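Local coordinates for protein lysine-sensitive aspartokinase 3 (Escherichia coli, PDB 2J0X) that phosphorylates L-aspartate with ATP, the first step of lysine biosynthesis from aspartate, and is inhibited allosterically by lysine, at residues I337-I342 with V349-D354. Sequence-based numbering, arbitrary orientation.
Sequences ISVDLI and VALTLD. With LYS (lysine), chain F.
T352 fits against the beta bulge at D340 and L341 and makes three bonds to it. Its carbonyl O accepts D340 N at 2.9 Å, nearly in line with C=O, its N reaches L341 O, and its OG1 receives L341 N at 3.0 Å. The hydroxyl sits between backbone N and carbonyl carbon (chi1 61°), which brings OG1 against L341, 3.3 Å from its CB. A valine in its place would probably leave L341 N without this acceptor and the beta bulge less firmly held. Beyond the bulge the antiparallel register is shifted by one residue, and I342 pairs with L351. On one face the CD1 methyl of L351 fits into the fork of V339, 3.5 Å from CG2 and 3.6 Å from CG1, the two side chains crossing at about a right angle. I342 lies alongside V349, methyl CG2 against methyl CG2. At the other end of the pair CG2 of I337 abuts CD2 of L353 at 3.7 Å, against L365. The edge of 337-342 turned away from 349-354, facing the second subunit, binds the inhibitor lysine: V339 N binds its OXT, V339 O its N, and D340 O its NZ at 2.7 Å. This hairpin belongs to an ACT domain; helix 324-334 covers V339 and L351 through F329 and L332, strand 299-314 flanks 349-354, and the second subunit, with its S345 O and L325 N, completes the lysine site.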
loop_
_atom_site.group_PDB
_atom_site.type_symbol
_atom_site.label_atom_id
_atom_site.label_comp_id
_atom_site.label_asym_id
_atom_site.label_seq_id
_atom_site.Cartn_x
_atom_site.Cartn_y
_atom_site.Cartn_z
ATOM N N ILE A 337 -2.004 -6.945 -11.547
ATOM C CA ILE A 337 -0.653 -6.620 -11.136
ATOM C C ILE A 337 -0.452 -6.908 -9.658
ATOM O O ILE A 337 -1.338 -6.695 -8.827
ATOM C CB ILE A 337 -0.292 -5.144 -11.449
ATOM C CG1 ILE A 337 -0.087 -4.983 -12.953
ATOM C CG2 ILE A 337 0.982 -4.729 -10.711
ATOM C CD1 ILE A 337 0.480 -3.636 -13.342
ATOM N N SER A 338 0.726 -7.424 -9.350
ATOM C CA SER A 338 1.087 -7.743 -7.988
ATOM C C SER A 338 2.126 -6.719 -7.549
ATOM O O SER A 338 3.121 -6.485 -8.240
ATOM C CB SER A 338 1.669 -9.151 -7.921
ATOM O OG SER A 338 1.925 -9.525 -6.582
ATOM N N VAL A 339 1.880 -6.090 -6.408
ATOM C CA VAL A 339 2.801 -5.098 -5.894
ATOM C C VAL A 339 3.849 -5.781 -5.030
ATOM O O VAL A 339 3.530 -6.640 -4.213
ATOM C CB VAL A 339 2.054 -4.028 -5.048
ATOM C CG1 VAL A 339 3.041 -3.031 -4.460
ATOM C CG2 VAL A 339 1.035 -3.298 -5.915
ATOM N N ASP A 340 5.109 -5.412 -5.221
ATOM C CA ASP A 340 6.178 -5.986 -4.412
ATOM C C ASP A 340 6.546 -5.004 -3.294
ATOM O O ASP A 340 6.031 -5.097 -2.178
ATOM C CB ASP A 340 7.408 -6.298 -5.283
ATOM C CG ASP A 340 8.467 -7.128 -4.543
ATOM O OD1 ASP A 340 8.133 -7.786 -3.535
ATOM O OD2 ASP A 340 9.638 -7.142 -4.981
ATOM N N LEU A 341 7.422 -4.054 -3.600
ATOM C CA LEU A 341 7.850 -3.073 -2.613
ATOM C C LEU A 341 6.948 -1.841 -2.561
ATOM O O LEU A 341 6.320 -1.460 -3.551
ATOM C CB LEU A 341 9.271 -2.620 -2.912
ATOM C CG LEU A 341 10.344 -3.690 -3.057
ATOM C CD1 LEU A 341 11.690 -3.012 -3.207
ATOM C CD2 LEU A 341 10.330 -4.601 -1.847
ATOM N N ILE A 342 6.892 -1.221 -1.386
ATOM C CA ILE A 342 6.094 -0.021 -1.181
ATOM C C ILE A 342 6.780 0.858 -0.149
ATOM O O ILE A 342 7.183 0.385 0.910
ATOM C CB ILE A 342 4.690 -0.346 -0.651
ATOM C CG1 ILE A 342 3.984 -1.312 -1.594
ATOM C CG2 ILE A 342 3.881 0.944 -0.490
ATOM C CD1 ILE A 342 2.679 -1.804 -1.037
ATOM N N VAL A 349 3.465 8.034 -2.756
ATOM C CA VAL A 349 3.749 6.626 -2.509
ATOM C C VAL A 349 4.454 6.022 -3.724
ATOM O O VAL A 349 4.054 6.257 -4.864
ATOM C CB VAL A 349 2.469 5.816 -2.259
ATOM C CG1 VAL A 349 1.538 5.946 -3.448
ATOM C CG2 VAL A 349 2.824 4.355 -2.055
ATOM N N ALA A 350 5.506 5.248 -3.471
ATOM C CA ALA A 350 6.267 4.600 -4.541
ATOM C C ALA A 350 6.265 3.092 -4.351
ATOM O O ALA A 350 6.535 2.586 -3.257
ATOM C CB ALA A 350 7.709 5.104 -4.565
ATOM N N LEU A 351 5.963 2.372 -5.421
ATOM C CA LEU A 351 5.929 0.924 -5.341
ATOM C C LEU A 351 6.571 0.319 -6.580
ATOM O O LEU A 351 6.712 0.990 -7.598
ATOM C CB LEU A 351 4.485 0.432 -5.216
ATOM C CG LEU A 351 3.585 0.570 -6.447
ATOM C CD1 LEU A 351 2.196 0.013 -6.145
ATOM C CD2 LEU A 351 3.486 2.020 -6.837
ATOM N N THR A 352 6.978 -0.943 -6.477
ATOM C CA THR A 352 7.578 -1.663 -7.594
ATOM C C THR A 352 6.650 -2.812 -7.952
ATOM O O THR A 352 5.997 -3.389 -7.086
ATOM C CB THR A 352 8.951 -2.247 -7.237
ATOM O OG1 THR A 352 8.810 -3.186 -6.163
ATOM C CG2 THR A 352 9.906 -1.139 -6.827
ATOM N N LEU A 353 6.593 -3.140 -9.233
ATOM C CA LEU A 353 5.731 -4.215 -9.698
ATOM C C LEU A 353 6.350 -5.587 -9.450
ATOM O O LEU A 353 7.532 -5.799 -9.733
ATOM C CB LEU A 353 5.494 -4.057 -11.192
ATOM C CG LEU A 353 5.122 -2.644 -11.613
ATOM C CD1 LEU A 353 5.237 -2.508 -13.119
ATOM C CD2 LEU A 353 3.717 -2.339 -11.129
ATOM N N ASP A 354 5.556 -6.516 -8.920
ATOM C CA ASP A 354 6.032 -7.882 -8.692
ATOM C C ASP A 354 5.868 -8.606 -10.028
ATOM O O ASP A 354 4.772 -9.052 -10.382
ATOM C CB ASP A 354 5.202 -8.568 -7.599
ATOM C CG ASP A 354 5.330 -10.088 -7.621
ATOM O OD1 ASP A 354 6.462 -10.612 -7.656
ATOM O OD2 ASP A 354 4.284 -10.764 -7.591
HETATM N N LYS F . 1.844 -8.688 -4.190
HETATM C CA LYS F . 0.879 -8.331 -3.148
HETATM C C LYS F . -0.320 -7.588 -3.751
HETATM O O LYS F . -1.303 -7.263 -3.073
HETATM C CB LYS F . 1.561 -7.480 -2.072
HETATM C CG LYS F . 2.875 -7.977 -1.485
HETATM C CD LYS F . 3.469 -6.965 -0.508
HETATM C CE LYS F . 4.791 -7.392 0.115
HETATM N NZ LYS F . 5.955 -7.371 -0.818
HETATM O OXT LYS F . -0.309 -7.299 -5.038
#